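PDB 6E1R: tailspike protein from Acinetobacter phage vB_ApiP_P1, which probably binds and cleaves the capsular polysaccharide of its Acinetobacter host as a trimeric hydrolase of the phage tail, this chain being the part after the N-terminal region. Local coordinates for residues M170-S184 and C198-N211. Numbering follows the deposited sequence.
Sequences MFKASTGGTATAFRS and CVFDRSLRYGIDAN
F171 is bonded to the neighbouring strand through both its backbone N, which donates to V199 O at 3.0 Å, and its O, which accepts from D201 N at 2.9 Å. Past D201 the strand pairing stops and S203 takes over. S203 OG, tucked between backbone N and carbonyl carbon (chi1 54°), accepts A173 N (3.1 Å), while S203 O accepts G177 N (2.8 Å). S203 is fixed by D201 OD1, which takes S203 N on its anti lone pair and S203 OG from above the carboxylate plane; S227 N also donates to OD1. At the next corner R205 N is shared between the carbonyls of T178 and A179, and T180 OG1 reaches Y206 O (2.7 Å) from above the carbonyl plane. Farther on, D209 N meets F182 O, and S184 OG accepts N211 N (3.0 Å, 165° at the hydrogen) besides bonding to G188 O. Inside, the F171 and F200 rings run side by side with little overlap, planes at 26°, F171 CD2 against F200 CE2, with A181 CB over one face of F171, while F200 stacks on F222. Coils stacked in parallel register, with aromatic side chains inside, are characteristic of the right-handed beta-helix of phage tailspikes.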
HETATM    1  N   MSE A 170      -9.577  -8.298 -25.879  1.00 35.84           N
HETATM    2  CA  MSE A 170      -9.919  -9.592 -25.307  1.00 34.60           C
HETATM    3  C   MSE A 170      -9.291 -10.709 -26.128  1.00 35.68           C
HETATM    4  O   MSE A 170      -9.225 -10.626 -27.352  1.00 44.08           O
HETATM    5  CB  MSE A 170     -11.437  -9.764 -25.237  1.00 43.12           C
HETATM    6  CG  MSE A 170     -11.891 -11.011 -24.505  1.00 54.59           C
HETATM    7 SE   MSE A 170     -13.809 -10.994 -24.164  1.00 70.27          SE
HETATM    8  CE  MSE A 170     -13.959 -12.658 -23.153  1.00 70.18           C
ATOM      9  N   PHE A 171      -8.820 -11.755 -25.456  1.00 36.83           N
ATOM     10  CA  PHE A 171      -8.144 -12.866 -26.112  1.00 38.57           C
ATOM     11  C   PHE A 171      -8.944 -14.137 -25.876  1.00 45.43           C
ATOM     12  O   PHE A 171      -9.210 -14.503 -24.726  1.00 47.81           O
ATOM     13  CB  PHE A 171      -6.714 -13.012 -25.591  1.00 35.84           C
ATOM     14  CG  PHE A 171      -5.890 -11.766 -25.739  1.00 35.92           C
ATOM     15  CD1 PHE A 171      -5.209 -11.508 -26.916  1.00 38.62           C
ATOM     16  CD2 PHE A 171      -5.808 -10.846 -24.708  1.00 41.05           C
ATOM     17  CE1 PHE A 171      -4.452 -10.360 -27.059  1.00 40.65           C
ATOM     18  CE2 PHE A 171      -5.054  -9.694 -24.845  1.00 41.61           C
ATOM     19  CZ  PHE A 171      -4.375  -9.452 -26.022  1.00 43.50           C
ATOM     20  N   LYS A 172      -9.324 -14.806 -26.963  1.00 44.30           N
ATOM     21  CA  LYS A 172     -10.116 -16.026 -26.906  1.00 45.42           C
ATOM     22  C   LYS A 172      -9.414 -17.122 -27.696  1.00 48.07           C
ATOM     23  O   LYS A 172      -8.378 -16.902 -28.331  1.00 48.18           O
ATOM     24  CB  LYS A 172     -11.534 -15.803 -27.448  1.00 39.56           C
ATOM     25  CG  LYS A 172     -12.321 -14.710 -26.749  1.00 40.70           C
ATOM     26  CD  LYS A 172     -13.714 -14.589 -27.346  1.00 45.99           C
ATOM     27  CE  LYS A 172     -14.545 -13.547 -26.620  1.00 49.41           C
ATOM     28  NZ  LYS A 172     -15.907 -13.404 -27.207  1.00 54.14           N
ATOM     29  N   ALA A 173      -9.998 -18.317 -27.651  1.00 47.17           N
ATOM     30  CA  ALA A 173      -9.526 -19.460 -28.418  1.00 46.67           C
ATOM     31  C   ALA A 173     -10.730 -20.168 -29.019  1.00 49.87           C
ATOM     32  O   ALA A 173     -11.740 -20.371 -28.340  1.00 43.80           O
ATOM     33  CB  ALA A 173      -8.717 -20.430 -27.548  1.00 42.00           C
ATOM     34  N   SER A 174     -10.619 -20.536 -30.298  1.00 52.85           N
ATOM     35  CA  SER A 174     -11.727 -21.217 -30.961  1.00 53.80           C
ATOM     36  C   SER A 174     -11.963 -22.596 -30.361  1.00 54.51           C
ATOM     37  O   SER A 174     -13.110 -23.048 -30.257  1.00 52.77           O
ATOM     38  CB  SER A 174     -11.462 -21.322 -32.462  1.00 56.33           C
ATOM     39  OG  SER A 174     -10.458 -22.282 -32.732  1.00 60.90           O
ATOM     40  N   THR A 175     -10.894 -23.281 -29.967  1.00 53.66           N
ATOM     41  CA  THR A 175     -10.981 -24.570 -29.296  1.00 54.33           C
ATOM     42  C   THR A 175     -10.563 -24.404 -27.843  1.00 50.48           C
ATOM     43  O   THR A 175      -9.490 -23.861 -27.559  1.00 49.15           O
ATOM     44  CB  THR A 175     -10.102 -25.613 -29.988  1.00 55.76           C
ATOM     45  OG1 THR A 175     -10.458 -25.697 -31.375  1.00 56.30           O
ATOM     46  CG2 THR A 175     -10.286 -26.977 -29.340  1.00 57.96           C
ATOM     47  N   GLY A 176     -11.411 -24.868 -26.929  1.00 53.25           N
ATOM     48  CA  GLY A 176     -11.124 -24.712 -25.514  1.00 48.49           C
ATOM     49  C   GLY A 176      -9.913 -25.526 -25.091  1.00 48.76           C
ATOM     50  O   GLY A 176      -9.749 -26.687 -25.471  1.00 50.04           O
ATOM     51  N   GLY A 177      -9.056 -24.902 -24.287  1.00 45.11           N
ATOM     52  CA  GLY A 177      -7.849 -25.553 -23.820  1.00 45.79           C
ATOM     53  C   GLY A 177      -6.687 -25.505 -24.778  1.00 50.06           C
ATOM     54  O   GLY A 177      -5.774 -26.328 -24.670  1.00 52.15           O
ATOM     55  N   THR A 178      -6.688 -24.561 -25.714  1.00 45.88           N
ATOM     56  CA  THR A 178      -5.620 -24.424 -26.689  1.00 48.32           C
ATOM     57  C   THR A 178      -5.178 -22.969 -26.751  1.00 48.04           C
ATOM     58  O   THR A 178      -5.872 -22.066 -26.276  1.00 50.92           O
ATOM     59  CB  THR A 178      -6.052 -24.896 -28.087  1.00 44.15           C
ATOM     60  OG1 THR A 178      -7.197 -24.148 -28.516  1.00 49.38           O
ATOM     61  CG2 THR A 178      -6.393 -26.378 -28.074  1.00 46.16           C
ATOM     62  N   ALA A 179      -3.994 -22.766 -27.328  1.00 52.23           N
ATOM     63  CA  ALA A 179      -3.468 -21.444 -27.648  1.00 52.15           C
ATOM     64  C   ALA A 179      -3.221 -20.585 -26.413  1.00 50.80           C
ATOM     65  O   ALA A 179      -3.447 -21.016 -25.277  1.00 47.20           O
ATOM     66  CB  ALA A 179      -4.415 -20.713 -28.604  1.00 52.57           C
ATOM     67  N   THR A 180      -2.746 -19.363 -26.640  1.00 47.83           N
ATOM     68  CA  THR A 180      -2.491 -18.396 -25.584  1.00 42.47           C
ATOM     69  C   THR A 180      -2.378 -17.023 -26.227  1.00 39.26           C
ATOM     70  O   THR A 180      -2.198 -16.902 -27.441  1.00 42.15           O
ATOM     71  CB  THR A 180      -1.219 -18.730 -24.792  1.00 36.49           C
ATOM     72  OG1 THR A 180      -1.017 -17.743 -23.773  1.00 36.88           O
ATOM     73  CG2 THR A 180      -0.007 -18.759 -25.706  1.00 34.51           C
ATOM     74  N   ALA A 181      -2.485 -15.985 -25.399  1.00 40.49           N
ATOM     75  CA  ALA A 181      -2.353 -14.630 -25.920  1.00 41.74           C
ATOM     76  C   ALA A 181      -0.903 -14.268 -26.208  1.00 42.79           C
ATOM     77  O   ALA A 181      -0.632 -13.531 -27.163  1.00 37.88           O
ATOM     78  CB  ALA A 181      -2.961 -13.625 -24.941  1.00 40.76           C
ATOM     79  N   PHE A 182       0.036 -14.772 -25.407  1.00 48.69           N
ATOM     80  CA  PHE A 182       1.447 -14.450 -25.567  1.00 45.14           C
ATOM     81  C   PHE A 182       2.298 -15.665 -25.232  1.00 43.21           C
ATOM     82  O   PHE A 182       1.972 -16.433 -24.321  1.00 33.64           O
ATOM     83  CB  PHE A 182       1.862 -13.275 -24.670  1.00 39.56           C
ATOM     84  CG  PHE A 182       1.156 -11.990 -24.988  1.00 38.20           C
ATOM     85  CD1 PHE A 182      -0.035 -11.664 -24.359  1.00 40.97           C
ATOM     86  CD2 PHE A 182       1.684 -11.106 -25.912  1.00 38.74           C
ATOM     87  CE1 PHE A 182      -0.690 -10.482 -24.650  1.00 40.72           C
ATOM     88  CE2 PHE A 182       1.035  -9.923 -26.206  1.00 38.07           C
ATOM     89  CZ  PHE A 182      -0.152  -9.610 -25.574  1.00 37.75           C
ATOM     90  N   ARG A 183       3.393 -15.829 -25.972  1.00 41.89           N
ATOM     91  CA  ARG A 183       4.399 -16.833 -25.664  1.00 40.69           C
ATOM     92  C   ARG A 183       5.755 -16.292 -26.090  1.00 41.72           C
ATOM     93  O   ARG A 183       5.851 -15.489 -27.022  1.00 43.62           O
ATOM     94  CB  ARG A 183       4.121 -18.169 -26.361  1.00 40.05           C
ATOM     95  CG  ARG A 183       4.741 -19.366 -25.655  1.00 41.67           C
ATOM     96  CD  ARG A 183       4.376 -20.674 -26.337  1.00 42.80           C
ATOM     97  NE  ARG A 183       2.957 -20.989 -26.203  1.00 48.97           N
ATOM     98  CZ  ARG A 183       2.437 -21.692 -25.203  1.00 55.68           C
ATOM     99  NH1 ARG A 183       3.221 -22.152 -24.239  1.00 61.97           N
ATOM    100  NH2 ARG A 183       1.133 -21.930 -25.166  1.00 55.49           N
ATOM    101  N   SER A 184       6.802 -16.734 -25.400  1.00 43.66           N
ATOM    102  CA  SER A 184       8.149 -16.227 -25.616  1.00 42.97           C
ATOM    103  C   SER A 184       8.996 -17.256 -26.350  1.00 48.87           C
ATOM    104  O   SER A 184       8.946 -18.452 -26.044  1.00 54.92           O
ATOM    105  CB  SER A 184       8.821 -15.862 -24.289  1.00 34.81           C
ATOM    106  OG  SER A 184       8.210 -14.729 -23.702  1.00 33.42           O
ATOM    107  N   CYS A 198      -7.643  -5.475 -20.244  1.00 34.52           N
ATOM    108  CA  CYS A 198      -7.622  -6.607 -21.157  1.00 39.61           C
ATOM    109  C   CYS A 198      -8.268  -7.820 -20.504  1.00 40.77           C
ATOM    110  O   CYS A 198      -8.060  -8.093 -19.319  1.00 43.92           O
ATOM    111  CB  CYS A 198      -6.192  -6.932 -21.589  1.00 42.05           C
ATOM    112  SG  CYS A 198      -5.419  -5.660 -22.621  1.00 43.74           S
ATOM    113  N   VAL A 199      -9.059  -8.547 -21.286  1.00 38.33           N
ATOM    114  CA  VAL A 199      -9.787  -9.713 -20.809  1.00 38.25           C
ATOM    115  C   VAL A 199      -9.162 -10.955 -21.424  1.00 37.75           C
ATOM    116  O   VAL A 199      -8.814 -10.967 -22.610  1.00 35.90           O
ATOM    117  CB  VAL A 199     -11.287  -9.620 -21.153  1.00 33.21           C
ATOM    118  CG1 VAL A 199     -12.037 -10.834 -20.629  1.00 33.66           C
ATOM    119  CG2 VAL A 199     -11.878  -8.336 -20.595  1.00 33.56           C
ATOM    120  N   PHE A 200      -9.011 -11.996 -20.611  1.00 39.19           N
ATOM    121  CA  PHE A 200      -8.419 -13.258 -21.037  1.00 36.22           C
ATOM    122  C   PHE A 200      -9.463 -14.349 -20.846  1.00 39.21           C
ATOM    123  O   PHE A 200      -9.774 -14.728 -19.711  1.00 42.50           O
ATOM    124  CB  PHE A 200      -7.139 -13.553 -20.256  1.00 33.82           C
ATOM    125  CG  PHE A 200      -6.047 -12.546 -20.494  1.00 37.06           C
ATOM    126  CD1 PHE A 200      -6.040 -11.335 -19.817  1.00 36.02           C
ATOM    127  CD2 PHE A 200      -5.034 -12.806 -21.402  1.00 36.86           C
ATOM    128  CE1 PHE A 200      -5.040 -10.406 -20.041  1.00 33.41           C
ATOM    129  CE2 PHE A 200      -4.031 -11.881 -21.629  1.00 36.18           C
ATOM    130  CZ  PHE A 200      -4.034 -10.679 -20.947  1.00 31.39           C
ATOM    131  N   ASP A 201     -10.008 -14.840 -21.956  1.00 37.86           N
ATOM    132  CA  ASP A 201     -11.084 -15.815 -21.903  1.00 40.73           C
ATOM    133  C   ASP A 201     -10.577 -17.147 -21.363  1.00 38.70           C
ATOM    134  O   ASP A 201      -9.435 -17.548 -21.602  1.00 35.66           O
ATOM    135  CB  ASP A 201     -11.693 -16.000 -23.295  1.00 44.85           C
ATOM    136  CG  ASP A 201     -13.035 -16.704 -23.261  1.00 52.80           C
ATOM    137  OD1 ASP A 201     -13.066 -17.913 -22.955  1.00 57.29           O
ATOM    138  OD2 ASP A 201     -14.061 -16.045 -23.534  1.00 56.19           O
ATOM    139  N   ARG A 202     -11.450 -17.838 -20.628  1.00 39.93           N
ATOM    140  CA  ARG A 202     -11.088 -19.117 -20.031  1.00 41.27           C
ATOM    141  C   ARG A 202     -10.888 -20.211 -21.069  1.00 43.66           C
ATOM    142  O   ARG A 202     -10.364 -21.277 -20.727  1.00 46.87           O
ATOM    143  CB  ARG A 202     -12.162 -19.547 -19.031  1.00 38.60           C
ATOM    144  CG  ARG A 202     -11.621 -20.139 -17.743  1.00 38.03           C
ATOM    145  CD  ARG A 202     -12.745 -20.744 -16.921  1.00 35.83           C
ATOM    146  NE  ARG A 202     -13.923 -19.881 -16.881  1.00 37.78           N
ATOM    147  CZ  ARG A 202     -15.158 -20.314 -16.646  1.00 40.66           C
ATOM    148  NH1 ARG A 202     -15.383 -21.603 -16.431  1.00 39.08           N
ATOM    149  NH2 ARG A 202     -16.171 -19.458 -16.628  1.00 38.78           N
ATOM    150  N   SER A 203     -11.290 -19.976 -22.319  1.00 40.89           N
ATOM    151  CA  SER A 203     -11.045 -20.939 -23.384  1.00 43.41           C
ATOM    152  C   SER A 203      -9.561 -21.097 -23.680  1.00 39.82           C
ATOM    153  O   SER A 203      -9.154 -22.136 -24.210  1.00 41.15           O
ATOM    154  CB  SER A 203     -11.790 -20.520 -24.653  1.00 42.74           C
ATOM    155  OG  SER A 203     -11.463 -19.191 -25.021  1.00 43.55           O
ATOM    156  N   LEU A 204      -8.753 -20.094 -23.350  1.00 36.59           N
ATOM    157  CA  LEU A 204      -7.316 -20.183 -23.550  1.00 41.32           C
ATOM    158  C   LEU A 204      -6.710 -21.234 -22.629  1.00 41.01           C
ATOM    159  O   LEU A 204      -7.187 -21.469 -21.515  1.00 40.43           O
ATOM    160  CB  LEU A 204      -6.660 -18.828 -23.280  1.00 37.93           C
ATOM    161  CG  LEU A 204      -6.961 -17.681 -24.243  1.00 38.63           C
ATOM    162  CD1 LEU A 204      -6.478 -16.362 -23.654  1.00 33.04           C
ATOM    163  CD2 LEU A 204      -6.321 -17.933 -25.599  1.00 37.67           C
ATOM    164  N   ARG A 205      -5.644 -21.877 -23.111  1.00 44.03           N
ATOM    165  CA  ARG A 205      -4.880 -22.773 -22.250  1.00 45.72           C
ATOM    166  C   ARG A 205      -4.053 -21.985 -21.242  1.00 47.26           C
ATOM    167  O   ARG A 205      -3.995 -22.343 -20.059  1.00 46.13           O
ATOM    168  CB  ARG A 205      -3.987 -23.679 -23.097  1.00 47.19           C
ATOM    169  CG  ARG A 205      -3.157 -24.662 -22.290  1.00 45.36           C
ATOM    170  CD  ARG A 205      -4.029 -25.571 -21.445  1.00 46.03           C
ATOM    171  NE  ARG A 205      -3.230 -26.490 -20.642  1.00 45.45           N
ATOM    172  CZ  ARG A 205      -2.789 -26.219 -19.419  1.00 47.76           C
ATOM    173  NH1 ARG A 205      -3.066 -25.050 -18.858  1.00 47.40           N
ATOM    174  NH2 ARG A 205      -2.067 -27.113 -18.757  1.00 49.25           N
ATOM    175  N   TYR A 206      -3.415 -20.907 -21.691  1.00 45.87           N
ATOM    176  CA  TYR A 206      -2.707 -19.979 -20.821  1.00 43.31           C
ATOM    177  C   TYR A 206      -3.136 -18.564 -21.173  1.00 45.34           C
ATOM    178  O   TYR A 206      -3.217 -18.216 -22.354  1.00 52.56           O
ATOM    179  CB  TYR A 206      -1.188 -20.113 -20.970  1.00 45.20           C
ATOM    180  CG  TYR A 206      -0.665 -21.516 -20.781  1.00 48.41           C
ATOM    181  CD1 TYR A 206      -0.437 -22.029 -19.512  1.00 48.90           C
ATOM    182  CD2 TYR A 206      -0.392 -22.325 -21.875  1.00 52.30           C
ATOM    183  CE1 TYR A 206       0.044 -23.311 -19.338  1.00 50.83           C
ATOM    184  CE2 TYR A 206       0.090 -23.607 -21.712  1.00 55.82           C
ATOM    185  CZ  TYR A 206       0.305 -24.096 -20.443  1.00 54.45           C
ATOM    186  OH  TYR A 206       0.785 -25.374 -20.280  1.00 56.88           O
ATOM    187  N   GLY A 207      -3.420 -17.758 -20.155  1.00 44.75           N
ATOM    188  CA  GLY A 207      -3.715 -16.360 -20.394  1.00 44.33           C
ATOM    189  C   GLY A 207      -2.509 -15.654 -20.975  1.00 47.64           C
ATOM    190  O   GLY A 207      -2.588 -15.047 -22.048  1.00 48.78           O
ATOM    191  N   ILE A 208      -1.383 -15.729 -20.267  1.00 44.86           N
ATOM    192  CA  ILE A 208      -0.106 -15.202 -20.737  1.00 37.72           C
ATOM    193  C   ILE A 208       0.961 -16.248 -20.447  1.00 37.81           C
ATOM    194  O   ILE A 208       1.173 -16.612 -19.285  1.00 42.34           O
ATOM    195  CB  ILE A 208       0.262 -13.867 -20.068  1.00 31.46           C
ATOM    196  CG1 ILE A 208      -0.753 -12.782 -20.432  1.00 31.01           C
ATOM    197  CG2 ILE A 208       1.665 -13.441 -20.471  1.00 33.30           C
ATOM    198  CD1 ILE A 208      -0.461 -11.441 -19.797  1.00 32.48           C
ATOM    199  N   ASP A 209       1.627 -16.735 -21.493  1.00 41.10           N
ATOM    200  CA  ASP A 209       2.700 -17.707 -21.318  1.00 43.16           C
ATOM    201  C   ASP A 209       4.025 -17.135 -21.804  1.00 44.47           C
ATOM    202  O   ASP A 209       4.778 -17.808 -22.517  1.00 44.86           O
ATOM    203  CB  ASP A 209       2.375 -19.012 -22.047  1.00 48.83           C
ATOM    204  CG  ASP A 209       3.206 -20.181 -21.548  1.00 58.02           C
ATOM    205  OD1 ASP A 209       4.059 -19.971 -20.657  1.00 57.80           O
ATOM    206  OD2 ASP A 209       3.010 -21.309 -22.043  1.00 63.44           O
ATOM    207  N   ALA A 210       4.315 -15.892 -21.434  1.00 45.97           N
ATOM    208  CA  ALA A 210       5.527 -15.200 -21.843  1.00 42.78           C
ATOM    209  C   ALA A 210       6.304 -14.746 -20.613  1.00 37.99           C
ATOM    210  O   ALA A 210       5.785 -14.717 -19.495  1.00 34.05           O
ATOM    211  CB  ALA A 210       5.200 -14.002 -22.744  1.00 41.90           C
ATOM    212  N   ASN A 211       7.564 -14.378 -20.834  1.00 37.47           N
ATOM    213  CA  ASN A 211       8.447 -13.940 -19.753  1.00 36.09           C
ATOM    214  C   ASN A 211       8.185 -12.461 -19.499  1.00 35.81           C
ATOM    215  O   ASN A 211       8.744 -11.589 -20.169  1.00 38.29           O
ATOM    216  CB  ASN A 211       9.905 -14.200 -20.117  1.00 36.42           C
ATOM    217  CG  ASN A 211      10.830 -14.126 -18.916  1.00 39.26           C
ATOM    218  OD1 ASN A 211      10.379 -14.012 -17.778  1.00 38.06           O
ATOM    219  ND2 ASN A 211      12.133 -14.196 -19.167  1.00 41.59           N
TER